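PDB 5UX5: BIFUNCTIONAL PROTEIN Proline utilization A (PutA) from Corynebacterium freiburgense, which catalyses the two-step oxidation of proline to glutamate, pairing an FAD-dependent proline dehydrogenase with an NAD-dependent aldehyde dehydrogenase on one chain. Local coordinates for residues V154-E159 with L171-E176; D201-T206 with T242-E247; E501-V506 with M659-V664; A943-A948 with R1050-F1055; E985-L990 with L1001-T1006. One frame throughout, in Å; residues are numbered along the deposited sequence.

Contact 1: V154-E159 with L171-E176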
# COMPACT_ATOMS: atom_id res chain seq x y z
N VAL A 154 19.35 28.65 -0.19
CA VAL A 154 20.19 27.49 -0.44
C VAL A 154 19.46 26.25 0.08
O VAL A 154 19.08 26.19 1.26
CB VAL A 154 21.57 27.67 0.19
CG1 VAL A 154 22.47 26.49 -0.12
CG2 VAL A 154 22.20 28.94 -0.35
N ASN A 155 19.24 25.29 -0.81
CA ASN A 155 18.47 24.08 -0.52
C ASN A 155 19.30 22.87 -0.94
O ASN A 155 19.69 22.76 -2.10
CB ASN A 155 17.13 24.13 -1.28
CG ASN A 155 16.22 22.93 -1.01
OD1 ASN A 155 15.66 22.37 -1.94
ND2 ASN A 155 16.04 22.56 0.25
N LEU A 156 19.54 21.97 0.01
CA LEU A 156 20.39 20.81 -0.24
C LEU A 156 19.56 19.65 -0.78
O LEU A 156 18.63 19.17 -0.11
CB LEU A 156 21.13 20.42 1.03
CG LEU A 156 22.06 19.20 0.84
CD1 LEU A 156 23.20 19.52 -0.12
CD2 LEU A 156 22.61 18.70 2.17
N LEU A 157 19.87 19.21 -1.99
CA LEU A 157 19.23 18.05 -2.59
C LEU A 157 20.14 16.82 -2.47
O LEU A 157 21.32 16.93 -2.12
CB LEU A 157 18.89 18.32 -4.06
CG LEU A 157 18.05 19.58 -4.31
CD1 LEU A 157 17.88 19.83 -5.82
CD2 LEU A 157 16.70 19.53 -3.60
N GLY A 158 19.60 15.65 -2.77
CA GLY A 158 20.47 14.48 -2.78
C GLY A 158 19.70 13.18 -2.78
O GLY A 158 18.54 13.13 -3.18
N GLU A 159 20.41 12.12 -2.37
CA GLU A 159 19.89 10.76 -2.33
C GLU A 159 18.59 10.69 -1.53
O GLU A 159 18.41 11.41 -0.54
CB GLU A 159 20.95 9.82 -1.71
CG GLU A 159 21.10 8.40 -2.29
CD GLU A 159 22.30 7.63 -1.69
OE1 GLU A 159 22.73 7.93 -0.54
OE2 GLU A 159 22.82 6.73 -2.36
N LEU A 171 21.10 16.90 7.21
CA LEU A 171 21.16 17.81 8.34
C LEU A 171 22.57 18.35 8.55
O LEU A 171 22.79 19.56 8.57
CB LEU A 171 20.66 17.11 9.60
CG LEU A 171 20.76 17.92 10.89
CD1 LEU A 171 19.93 19.18 10.80
CD2 LEU A 171 20.38 17.11 12.12
N THR A 172 23.55 17.46 8.69
CA THR A 172 24.89 17.94 9.00
C THR A 172 25.43 18.80 7.87
O THR A 172 26.14 19.79 8.11
CB THR A 172 25.86 16.78 9.28
OG1 THR A 172 25.90 15.93 8.14
CG2 THR A 172 25.47 15.96 10.52
N ARG A 173 25.09 18.44 6.63
CA ARG A 173 25.59 19.20 5.49
C ARG A 173 24.89 20.56 5.36
O ARG A 173 25.52 21.54 4.92
CB ARG A 173 25.41 18.39 4.21
CG ARG A 173 26.28 17.17 4.12
CD ARG A 173 26.07 16.39 2.83
NE ARG A 173 26.93 15.21 2.82
CZ ARG A 173 26.71 14.10 2.13
NH1 ARG A 173 25.63 14.00 1.36
NH2 ARG A 173 27.56 13.08 2.22
N THR A 174 23.60 20.63 5.74
CA THR A 174 22.92 21.92 5.83
C THR A 174 23.50 22.77 6.93
O THR A 174 23.67 23.98 6.78
CB THR A 174 21.43 21.70 6.06
OG1 THR A 174 20.85 21.11 4.90
CG2 THR A 174 20.73 23.05 6.34
N MET A 175 23.85 22.13 8.05
CA MET A 175 24.54 22.82 9.13
C MET A 175 25.84 23.42 8.64
O MET A 175 26.19 24.55 9.02
CB MET A 175 24.82 21.87 10.29
CG MET A 175 23.59 21.47 11.08
SD MET A 175 23.95 20.26 12.37
CE MET A 175 24.99 21.16 13.50
N GLU A 176 26.57 22.71 7.78
CA GLU A 176 27.83 23.25 7.28
C GLU A 176 27.62 24.51 6.44
O GLU A 176 28.41 25.46 6.54
CB GLU A 176 28.59 22.19 6.48
CG GLU A 176 29.14 21.04 7.33
CD GLU A 176 30.03 21.49 8.49
OE1 GLU A 176 30.81 22.48 8.33
OE2 GLU A 176 29.96 20.84 9.56
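Leu156 reaches from the strand toward the helix and meets it at two neighbouring residues, Arg173 and Thr174. The tight point is its CD2 methyl, set 3.5 Å from Arg173 CB at the root of the arginine side chain. With CG anti to the backbone N (chi1 -180°), the leucine carries its branch outward from the sheet, and Leu156 CB passes 3.9 Å from Thr174 OG1. That hydroxyl hydrogen-bonds to Arg170 O one turn earlier in its own helix, and its approach to the strand is van der Waals. Strand 151-157 and helix 164-178 are the first two elements of a beta-alpha-beta unit that closes with strand 185-189 in the TIM-barrel-like proline dehydrogenase domain. Val402 of strand 396-403 also touches Leu156, whose side chain lies about 13 Å from the bound FAD. Beyond CB the contact slackens: the partly exposed Arg173 runs extended from CG to NE, and NH1 has a long, weak ion pair with Asp407.

Contact 2: D201-T206 with T242-E247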
# COMPACT_ATOMS: atom_id res chain seq x y z
N ASP A 201 2.76 8.65 14.95
CA ASP A 201 3.42 9.08 16.18
C ASP A 201 3.82 10.54 16.02
O ASP A 201 5.00 10.84 15.82
CB ASP A 201 4.64 8.20 16.46
CG ASP A 201 5.30 8.52 17.80
OD1 ASP A 201 4.58 9.04 18.69
OD2 ASP A 201 6.52 8.25 17.97
N ILE A 202 2.83 11.44 16.10
CA ILE A 202 3.15 12.86 15.91
C ILE A 202 3.96 13.38 17.10
O ILE A 202 4.94 14.09 16.89
CB ILE A 202 1.87 13.69 15.69
CG1 ILE A 202 2.24 15.06 15.15
CG2 ILE A 202 1.10 13.92 16.96
CD1 ILE A 202 1.07 15.86 14.68
N ASP A 203 3.65 12.93 18.33
CA ASP A 203 4.36 13.39 19.53
C ASP A 203 5.83 13.00 19.46
O ASP A 203 6.71 13.82 19.75
CB ASP A 203 3.76 12.80 20.82
CG ASP A 203 2.28 13.15 21.05
OD1 ASP A 203 1.73 14.09 20.44
OD2 ASP A 203 1.66 12.48 21.90
N GLY A 204 6.10 11.75 19.09
CA GLY A 204 7.47 11.28 19.02
C GLY A 204 8.22 11.87 17.85
O GLY A 204 9.41 12.18 17.96
N ASN A 205 7.55 12.02 16.72
CA ASN A 205 8.20 12.64 15.58
C ASN A 205 8.60 14.07 15.91
O ASN A 205 9.70 14.51 15.54
CB ASN A 205 7.29 12.58 14.36
CG ASN A 205 7.09 11.15 13.85
OD1 ASN A 205 7.41 10.18 14.53
ND2 ASN A 205 6.58 11.03 12.65
N THR A 206 7.74 14.80 16.63
CA THR A 206 8.04 16.18 17.02
C THR A 206 9.29 16.24 17.88
O THR A 206 10.17 17.07 17.63
CB THR A 206 6.87 16.81 17.77
OG1 THR A 206 5.73 16.90 16.92
CG2 THR A 206 7.25 18.21 18.18
N THR A 242 5.02 19.54 11.01
CA THR A 242 5.95 20.65 10.74
C THR A 242 5.50 21.93 11.42
O THR A 242 6.33 22.64 12.00
CB THR A 242 6.09 20.87 9.23
OG1 THR A 242 6.48 19.64 8.60
CG2 THR A 242 7.15 21.92 8.98
N ILE A 243 4.20 22.27 11.35
CA ILE A 243 3.70 23.43 12.08
C ILE A 243 3.97 23.27 13.56
O ILE A 243 4.32 24.24 14.26
CB ILE A 243 2.20 23.63 11.83
CG1 ILE A 243 1.91 24.08 10.42
CG2 ILE A 243 1.62 24.61 12.83
CD1 ILE A 243 0.48 23.84 10.07
N ARG A 244 3.76 22.06 14.08
CA ARG A 244 4.00 21.82 15.49
C ARG A 244 5.49 21.91 15.81
O ARG A 244 5.88 22.45 16.85
CB ARG A 244 3.45 20.46 15.90
CG ARG A 244 3.62 20.19 17.33
CD ARG A 244 2.93 18.94 17.70
NE ARG A 244 3.41 18.46 18.99
CZ ARG A 244 2.98 17.34 19.56
NH1 ARG A 244 2.07 16.59 18.94
NH2 ARG A 244 3.47 16.97 20.73
N LEU A 245 6.32 21.38 14.93
CA LEU A 245 7.76 21.52 15.11
C LEU A 245 8.14 23.00 15.16
O LEU A 245 8.82 23.44 16.09
CB LEU A 245 8.47 20.79 13.97
CG LEU A 245 9.86 21.25 13.57
CD1 LEU A 245 10.82 20.93 14.70
CD2 LEU A 245 10.23 20.55 12.26
N PHE A 246 7.63 23.77 14.21
CA PHE A 246 7.92 25.20 14.12
C PHE A 246 7.53 25.94 15.40
O PHE A 246 8.34 26.67 15.97
CB PHE A 246 7.18 25.76 12.92
CG PHE A 246 7.53 27.17 12.53
CD1 PHE A 246 8.79 27.47 12.04
CD2 PHE A 246 6.55 28.16 12.52
CE1 PHE A 246 9.09 28.79 11.61
CE2 PHE A 246 6.84 29.46 12.09
CZ PHE A 246 8.10 29.77 11.64
N GLU A 247 6.30 25.72 15.89
CA GLU A 247 5.80 26.54 17.00
C GLU A 247 6.40 26.13 18.33
O GLU A 247 6.73 26.99 19.16
CB GLU A 247 4.28 26.46 17.05
CG GLU A 247 3.67 27.13 15.85
CD GLU A 247 2.15 27.14 15.82
OE1 GLU A 247 1.63 27.42 14.73
OE2 GLU A 247 1.47 26.83 16.82
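The ionic part of the contact is a salt bridge between Arg244 and Asp203. Arg244 NH1 donates to Asp203 OD1 over 2.9 Å with an N-H...O angle of 161°, using the anti lone pair of the carboxylate and keeping the oxygen close to the guanidinium plane. A weak second bond joins Arg244 NH2 to the same OD1 at 3.4 Å, while the two planar groups are turned 63° apart. The arginine stretches out fully from CG to NE, bridging helices 239-251 and 202-221, outer helices of the proline dehydrogenase barrel whose segment axes come within 10.0 Å. Van der Waals contact adds Thr206, whose OG1 lies over one guanidinium face, and Ile202, whose CG2 is 3.5 Å from Arg244 NH1. Glu248 holds NE through a further salt bridge. Within 201-206 the hydrogen bonds are local: Thr206 OG1 donates to Ile202 O, which also accepts the helical bond from Thr206 N. Asp201, the N-cap, receives Gly204 N on OD1 at 3.1 Å from above its carboxylate plane.

Contact 3: E501-V506 with M659-V664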
# COMPACT_ATOMS: atom_id res chain seq x y z
N GLU A 501 -18.90 -32.37 22.98
CA GLU A 501 -19.34 -31.01 22.74
C GLU A 501 -19.15 -30.61 21.27
O GLU A 501 -19.96 -29.86 20.72
CB GLU A 501 -18.61 -30.05 23.66
CG GLU A 501 -19.30 -28.71 23.75
CD GLU A 501 -18.43 -27.65 24.40
OE1 GLU A 501 -18.48 -26.52 23.89
OE2 GLU A 501 -17.70 -27.94 25.38
N VAL A 502 -18.09 -31.10 20.63
CA VAL A 502 -17.94 -30.84 19.20
C VAL A 502 -19.10 -31.46 18.45
O VAL A 502 -19.70 -30.85 17.56
CB VAL A 502 -16.59 -31.35 18.68
CG1 VAL A 502 -16.53 -31.17 17.15
CG2 VAL A 502 -15.46 -30.61 19.32
N ASP A 503 -19.44 -32.70 18.81
CA ASP A 503 -20.55 -33.38 18.16
C ASP A 503 -21.86 -32.64 18.42
O ASP A 503 -22.66 -32.46 17.50
CB ASP A 503 -20.59 -34.84 18.61
CG ASP A 503 -19.54 -35.69 17.89
OD1 ASP A 503 -19.14 -35.28 16.78
OD2 ASP A 503 -19.14 -36.78 18.40
N LYS A 504 -22.10 -32.22 19.66
CA LYS A 504 -23.36 -31.53 19.95
C LYS A 504 -23.47 -30.24 19.15
O LYS A 504 -24.51 -29.95 18.55
CB LYS A 504 -23.47 -31.26 21.45
N THR A 505 -22.39 -29.46 19.11
CA THR A 505 -22.40 -28.17 18.42
C THR A 505 -22.52 -28.33 16.90
O THR A 505 -23.26 -27.57 16.26
CB THR A 505 -21.14 -27.41 18.79
OG1 THR A 505 -21.20 -27.08 20.19
CG2 THR A 505 -21.01 -26.15 17.97
N VAL A 506 -21.78 -29.27 16.31
CA VAL A 506 -21.86 -29.51 14.86
C VAL A 506 -23.29 -29.86 14.44
O VAL A 506 -23.84 -29.28 13.50
CB VAL A 506 -20.86 -30.60 14.44
CG1 VAL A 506 -21.20 -31.13 13.07
CG2 VAL A 506 -19.45 -30.04 14.43
N MET A 659 -12.01 -31.28 12.82
CA MET A 659 -11.52 -31.22 11.45
C MET A 659 -11.86 -32.48 10.67
O MET A 659 -11.95 -32.42 9.44
CB MET A 659 -10.01 -31.01 11.39
CG MET A 659 -9.55 -29.76 12.06
SD MET A 659 -10.46 -28.29 11.60
CE MET A 659 -9.72 -27.11 12.75
N SER A 660 -11.99 -33.62 11.33
CA SER A 660 -12.30 -34.86 10.62
C SER A 660 -13.80 -35.16 10.59
O SER A 660 -14.20 -36.24 10.14
CB SER A 660 -11.57 -36.06 11.25
OG SER A 660 -12.15 -36.44 12.49
N HIS A 661 -14.62 -34.24 11.06
CA HIS A 661 -16.00 -34.60 11.36
C HIS A 661 -16.75 -35.02 10.09
O HIS A 661 -16.62 -34.38 9.04
CB HIS A 661 -16.72 -33.45 12.06
CG HIS A 661 -18.03 -33.86 12.62
ND1 HIS A 661 -19.12 -34.15 11.81
CD2 HIS A 661 -18.41 -34.14 13.88
CE1 HIS A 661 -20.13 -34.52 12.57
NE2 HIS A 661 -19.72 -34.53 13.83
N PRO A 662 -17.52 -36.11 10.14
CA PRO A 662 -18.19 -36.59 8.92
C PRO A 662 -19.14 -35.59 8.30
O PRO A 662 -19.37 -35.67 7.10
CB PRO A 662 -18.96 -37.83 9.38
CG PRO A 662 -18.29 -38.23 10.69
CD PRO A 662 -17.75 -36.98 11.30
N ASP A 663 -19.68 -34.63 9.07
CA ASP A 663 -20.65 -33.66 8.57
C ASP A 663 -20.04 -32.30 8.26
O ASP A 663 -20.78 -31.32 8.12
CB ASP A 663 -21.79 -33.46 9.57
CG ASP A 663 -22.52 -34.75 9.88
OD1 ASP A 663 -22.75 -35.54 8.94
OD2 ASP A 663 -22.85 -34.98 11.07
N VAL A 664 -18.72 -32.18 8.19
CA VAL A 664 -18.09 -30.95 7.75
C VAL A 664 -17.80 -31.09 6.26
O VAL A 664 -17.08 -32.01 5.85
CB VAL A 664 -16.83 -30.63 8.57
CG1 VAL A 664 -16.07 -29.51 7.96
CG2 VAL A 664 -17.21 -30.28 10.00
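The imidazole of His661 is sandwiched, with Val506 CG1 over one face and CD of the following Pro662 over the other. The valine methyl forms a CH-pi contact, 3.8 Å from the ring centroid and 17° off the normal, displaced toward the rim so that it comes nearest His661 CE1. Two polar groups sit at the ring edge. Asp663 N donates to His661 ND1 over 2.8 Å, nearly straight at 167° and close to the ring plane, which would help fix the rotation of the ring against its own backbone. Near the other nitrogen, Asp503 OD1 lies 3.1 Å from His661 NE2, its carboxylate turned 72° from the ring. The same oxygen forms a salt bridge with Arg657 of helix 653-659. Val506 CG1 also brushes Asp663 CB at 4.2 Å. The first torsion of His661 puts CG opposite the backbone N, which aims the ring at helix 499-511. His661 to Val664 form a type I beta turn that leads from helix 653-659, whose Met659 touches the bound NAD, into strand 666-670 of the Rossmann-type nucleotide-binding region of the aldehyde dehydrogenase.

Contact 4: A943-A948 with R1050-F1055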
# COMPACT_ATOMS: atom_id res chain seq x y z
N ALA A 943 -19.63 -25.95 -27.07
CA ALA A 943 -20.19 -24.61 -27.24
C ALA A 943 -20.05 -23.79 -25.97
O ALA A 943 -19.74 -22.60 -26.03
CB ALA A 943 -21.67 -24.70 -27.64
N LEU A 944 -20.32 -24.42 -24.82
CA LEU A 944 -20.26 -23.71 -23.56
C LEU A 944 -18.83 -23.31 -23.20
O LEU A 944 -18.62 -22.28 -22.55
CB LEU A 944 -20.90 -24.57 -22.46
CG LEU A 944 -22.40 -24.79 -22.68
CD1 LEU A 944 -23.03 -25.66 -21.62
CD2 LEU A 944 -23.13 -23.50 -22.76
N ASP A 945 -17.84 -24.11 -23.62
CA ASP A 945 -16.44 -23.71 -23.48
C ASP A 945 -16.18 -22.43 -24.27
O ASP A 945 -15.55 -21.50 -23.77
CB ASP A 945 -15.51 -24.83 -23.94
CG ASP A 945 -15.44 -26.00 -22.94
OD1 ASP A 945 -15.94 -25.85 -21.80
OD2 ASP A 945 -14.88 -27.07 -23.28
N GLU A 946 -16.66 -22.38 -25.51
CA GLU A 946 -16.48 -21.17 -26.31
C GLU A 946 -17.06 -19.95 -25.61
O GLU A 946 -16.41 -18.91 -25.51
CB GLU A 946 -17.11 -21.36 -27.68
CG GLU A 946 -16.94 -20.19 -28.62
CD GLU A 946 -15.50 -19.93 -29.02
OE1 GLU A 946 -15.21 -18.78 -29.40
OE2 GLU A 946 -14.67 -20.86 -28.96
N ILE A 947 -18.30 -20.06 -25.11
CA ILE A 947 -18.96 -18.91 -24.48
C ILE A 947 -18.24 -18.51 -23.20
O ILE A 947 -18.04 -17.32 -22.93
CB ILE A 947 -20.44 -19.21 -24.20
CG1 ILE A 947 -21.20 -19.44 -25.47
CG2 ILE A 947 -21.07 -18.11 -23.38
CD1 ILE A 947 -22.55 -19.98 -25.13
N ALA A 948 -17.87 -19.49 -22.38
CA ALA A 948 -17.12 -19.18 -21.18
C ALA A 948 -15.78 -18.53 -21.53
O ALA A 948 -15.36 -17.57 -20.89
CB ALA A 948 -16.91 -20.44 -20.34
N ARG A 1050 -17.89 -23.79 -15.48
CA ARG A 1050 -17.42 -24.50 -14.30
C ARG A 1050 -16.26 -25.44 -14.59
O ARG A 1050 -15.22 -25.35 -13.92
CB ARG A 1050 -18.56 -25.31 -13.68
CG ARG A 1050 -19.76 -24.53 -13.23
CD ARG A 1050 -19.42 -23.41 -12.31
NE ARG A 1050 -18.44 -23.82 -11.33
CZ ARG A 1050 -17.77 -22.96 -10.56
NH1 ARG A 1050 -18.01 -21.65 -10.66
NH2 ARG A 1050 -16.85 -23.41 -9.71
N GLU A 1051 -16.37 -26.29 -15.62
CA GLU A 1051 -15.37 -27.34 -15.83
C GLU A 1051 -14.01 -26.76 -16.20
O GLU A 1051 -12.99 -27.31 -15.80
CB GLU A 1051 -15.83 -28.31 -16.90
CG GLU A 1051 -14.97 -29.56 -17.08
CD GLU A 1051 -14.88 -30.43 -15.82
OE1 GLU A 1051 -13.75 -30.78 -15.44
OE2 GLU A 1051 -15.94 -30.81 -15.26
N LEU A 1052 -13.98 -25.66 -16.97
CA LEU A 1052 -12.69 -25.13 -17.41
C LEU A 1052 -11.85 -24.58 -16.25
O LEU A 1052 -10.64 -24.39 -16.42
CB LEU A 1052 -12.89 -24.05 -18.49
CG LEU A 1052 -13.34 -24.56 -19.88
CD1 LEU A 1052 -13.74 -23.47 -20.85
CD2 LEU A 1052 -12.29 -25.41 -20.54
N LEU A 1053 -12.43 -24.37 -15.06
CA LEU A 1053 -11.61 -23.89 -13.95
C LEU A 1053 -10.55 -24.93 -13.59
O LEU A 1053 -9.44 -24.58 -13.18
CB LEU A 1053 -12.47 -23.53 -12.73
CG LEU A 1053 -13.37 -22.28 -12.87
CD1 LEU A 1053 -14.33 -22.07 -11.72
CD2 LEU A 1053 -12.60 -21.02 -13.06
N HIS A 1054 -10.86 -26.21 -13.82
CA HIS A 1054 -9.91 -27.29 -13.57
C HIS A 1054 -8.71 -27.24 -14.50
O HIS A 1054 -7.70 -27.90 -14.22
CB HIS A 1054 -10.63 -28.64 -13.72
CG HIS A 1054 -11.81 -28.79 -12.82
ND1 HIS A 1054 -13.01 -29.31 -13.25
CD2 HIS A 1054 -11.97 -28.50 -11.51
CE1 HIS A 1054 -13.86 -29.32 -12.24
NE2 HIS A 1054 -13.26 -28.83 -11.17
N PHE A 1055 -8.78 -26.45 -15.57
CA PHE A 1055 -7.70 -26.37 -16.54
C PHE A 1055 -6.93 -25.06 -16.47
O PHE A 1055 -6.07 -24.82 -17.33
CB PHE A 1055 -8.27 -26.58 -17.95
CG PHE A 1055 -8.80 -27.97 -18.16
CD1 PHE A 1055 -10.03 -28.35 -17.62
CD2 PHE A 1055 -8.09 -28.90 -18.89
CE1 PHE A 1055 -10.52 -29.63 -17.80
CE2 PHE A 1055 -8.59 -30.18 -19.08
CZ PHE A 1055 -9.80 -30.55 -18.53
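Asp945 and Leu1052 share the same first torsion, each with CG beside its backbone N and anti to its carbonyl carbon (chi1 -74° and -72°), and this brings a carboxylate against an isobutyl group. Leu1052 points at the helix, and its CD1 methyl lies 3.4 Å from Asp945 OD1 and 3.8 Å from Asp945 CB. Further along the helix, Ala948 CB adds a looser apolar touch to the same methyl at 4.4 Å. No hydrogen bond passes between the segments. Both oxygens of the buried carboxylate are satisfied outside the two segments, OD1 by a salt bridge to Arg989, and the leucine packs against the carboxylate without bonding to it. Within 1050-1055, His1054 ND1 donates to Glu1051 OE1 over 2.7 Å; the oxygen lies near the imidazole plane, yet the nitrogen approaches it from above the carboxylate plane. Glu1051 OE2 is further bound by Arg1017 and by Leu1045 N. Leu1052 lies in the 3-10 region that leads from helix 1048-1051 toward strand 1056-1064, and it wedges between helix 936-953, where it also touches Phe953, and helix 984-997, where it rests on Ala993.

Contact 5: E985-L990 with L1001-T1006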
# COMPACT_ATOMS: atom_id res chain seq x y z
N GLU A 985 -16.25 -40.98 -23.48
CA GLU A 985 -16.95 -39.74 -23.75
C GLU A 985 -16.45 -38.63 -22.83
O GLU A 985 -16.12 -37.54 -23.30
CB GLU A 985 -18.46 -39.93 -23.63
CG GLU A 985 -19.18 -38.62 -23.60
CD GLU A 985 -20.68 -38.74 -23.84
OE1 GLU A 985 -21.37 -39.49 -23.12
OE2 GLU A 985 -21.15 -38.04 -24.76
N GLN A 986 -16.37 -38.90 -21.52
CA GLN A 986 -15.89 -37.88 -20.59
C GLN A 986 -14.43 -37.54 -20.86
O GLN A 986 -14.04 -36.37 -20.81
CB GLN A 986 -16.07 -38.34 -19.14
CG GLN A 986 -17.52 -38.55 -18.74
CD GLN A 986 -17.69 -39.25 -17.40
OE1 GLN A 986 -16.77 -39.30 -16.59
NE2 GLN A 986 -18.87 -39.80 -17.17
N PHE A 987 -13.61 -38.54 -21.18
CA PHE A 987 -12.24 -38.23 -21.58
C PHE A 987 -12.19 -37.31 -22.80
O PHE A 987 -11.26 -36.51 -22.93
CB PHE A 987 -11.45 -39.51 -21.84
CG PHE A 987 -9.97 -39.29 -21.81
CD1 PHE A 987 -9.29 -39.27 -20.59
CD2 PHE A 987 -9.26 -39.06 -22.97
CE1 PHE A 987 -7.92 -39.04 -20.53
CE2 PHE A 987 -7.87 -38.83 -22.92
CZ PHE A 987 -7.21 -38.81 -21.70
N ASN A 988 -13.13 -37.45 -23.74
CA ASN A 988 -13.17 -36.53 -24.87
C ASN A 988 -13.59 -35.13 -24.43
O ASN A 988 -13.08 -34.12 -24.95
CB ASN A 988 -14.11 -37.06 -25.95
CG ASN A 988 -13.52 -38.24 -26.73
OD1 ASN A 988 -12.31 -38.48 -26.69
ND2 ASN A 988 -14.38 -38.96 -27.43
N ARG A 989 -14.52 -35.05 -23.48
CA ARG A 989 -14.87 -33.75 -22.93
C ARG A 989 -13.64 -33.05 -22.35
O ARG A 989 -13.53 -31.83 -22.43
CB ARG A 989 -15.95 -33.88 -21.86
CG ARG A 989 -16.61 -32.56 -21.54
CD ARG A 989 -15.84 -31.74 -20.48
NE ARG A 989 -16.45 -30.43 -20.31
CZ ARG A 989 -16.11 -29.36 -21.02
NH1 ARG A 989 -15.16 -29.43 -21.93
NH2 ARG A 989 -16.73 -28.23 -20.83
N LEU A 990 -12.75 -33.82 -21.70
CA LEU A 990 -11.50 -33.25 -21.21
C LEU A 990 -10.52 -32.93 -22.35
O LEU A 990 -9.71 -32.01 -22.21
CB LEU A 990 -10.84 -34.18 -20.18
CG LEU A 990 -11.55 -34.55 -18.86
CD1 LEU A 990 -10.62 -35.22 -17.93
CD2 LEU A 990 -12.17 -33.36 -18.17
N LEU A 1001 -2.98 -33.84 -20.88
CA LEU A 1001 -3.68 -34.86 -20.11
C LEU A 1001 -2.74 -36.06 -19.93
O LEU A 1001 -2.09 -36.49 -20.89
CB LEU A 1001 -4.95 -35.29 -20.82
CG LEU A 1001 -5.88 -34.13 -21.07
CD1 LEU A 1001 -7.09 -34.56 -21.85
CD2 LEU A 1001 -6.31 -33.62 -19.75
N ARG A 1002 -2.64 -36.56 -18.70
CA ARG A 1002 -1.89 -37.78 -18.39
C ARG A 1002 -2.81 -38.75 -17.68
O ARG A 1002 -3.37 -38.41 -16.63
CB ARG A 1002 -0.66 -37.50 -17.52
CG ARG A 1002 0.47 -36.84 -18.23
CD ARG A 1002 1.67 -36.74 -17.31
NE ARG A 1002 2.61 -35.71 -17.75
CZ ARG A 1002 3.48 -35.11 -16.95
NH1 ARG A 1002 3.53 -35.45 -15.67
NH2 ARG A 1002 4.30 -34.17 -17.41
N LYS A 1003 -2.99 -39.94 -18.27
CA LYS A 1003 -3.75 -41.00 -17.63
C LYS A 1003 -2.96 -41.56 -16.46
O LYS A 1003 -1.73 -41.62 -16.50
CB LYS A 1003 -4.11 -42.11 -18.62
CG LYS A 1003 -5.57 -42.04 -19.11
CD LYS A 1003 -5.84 -43.00 -20.26
CE LYS A 1003 -7.22 -42.78 -20.87
NZ LYS A 1003 -8.33 -43.14 -19.94
N LEU A 1004 -3.66 -41.88 -15.37
CA LEU A 1004 -3.03 -42.22 -14.11
C LEU A 1004 -3.68 -43.48 -13.55
O LEU A 1004 -4.91 -43.58 -13.51
CB LEU A 1004 -3.18 -41.08 -13.10
CG LEU A 1004 -2.50 -41.23 -11.74
CD1 LEU A 1004 -1.02 -40.86 -11.77
CD2 LEU A 1004 -3.25 -40.38 -10.76
N GLU A 1005 -2.86 -44.43 -13.13
CA GLU A 1005 -3.31 -45.68 -12.54
C GLU A 1005 -3.18 -45.64 -11.02
O GLU A 1005 -2.61 -44.71 -10.43
CB GLU A 1005 -2.51 -46.85 -13.12
CG GLU A 1005 -2.57 -46.96 -14.63
CD GLU A 1005 -3.42 -48.14 -15.10
OE1 GLU A 1005 -4.66 -47.98 -15.26
OE2 GLU A 1005 -2.84 -49.24 -15.28
N THR A 1006 -3.71 -46.67 -10.36
CA THR A 1006 -3.45 -46.84 -8.94
C THR A 1006 -1.98 -47.17 -8.76
O THR A 1006 -1.39 -47.93 -9.54
CB THR A 1006 -4.30 -47.97 -8.34
OG1 THR A 1006 -5.62 -47.96 -8.91
CG2 THR A 1006 -4.42 -47.81 -6.83
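A beta-alpha-beta unit, made of strand 965-980, helix 984-997 and strand 1000-1003, provides this contact: Phe987 and Leu990 of the helix pack on Leu1001 and Lys1003 of the strand that follows it. The two segments run roughly antiparallel, with their axes at 151° and 11.0 Å apart at closest, as a helix laid over its own sheet would be. Beside the buried Leu990, Leu1001 CD1 fits against the last helical turn of the segment, 4.1 Å from Leu990 CB and 3.7 Å from Leu990 O. The same methyl lies 4.3 Å from Phe987 CZ, while Val979 of strand 965-980 touches both Phe987 and Leu990. Toward solvent the chemistry changes. Exposed Lys1003 sets CE over one face of the Phe987 ring, toward its rim, giving a CH-pi contact, and adds an off-centre cation-pi contact from NZ. Asp982 is a long, weak ion-pair partner of the ammonium. The lysine chain bends at its last torsion (chi4 -67°), leaving NZ 4.5 Å from the ring centroid and 4.0 Å from Phe987 CD1.

In the fold
Contacts 1 and 2 belong to the proline dehydrogenase barrel, their centres about 21 Å apart: the first is a buried strand-helix seam of van der Waals contacts, the second a partly buried helix-helix pairing dominated by charge. Contact 3 lies far off in the aldehyde dehydrogenase, about 67 Å from contact 1 between centres, and relies on a histidine ring instead. Contacts 4 and 5 touch one another, with 985-990 and 1001-1006 nested in the chain between 943-948 and 1050-1055. Helix 984-997 joins the two through Arg989, and its Leu990 CD2 packs on Phe1055. The touching residues of contact 4 are all buried, whereas contact 5 grades from buried leucine to exposed lysine.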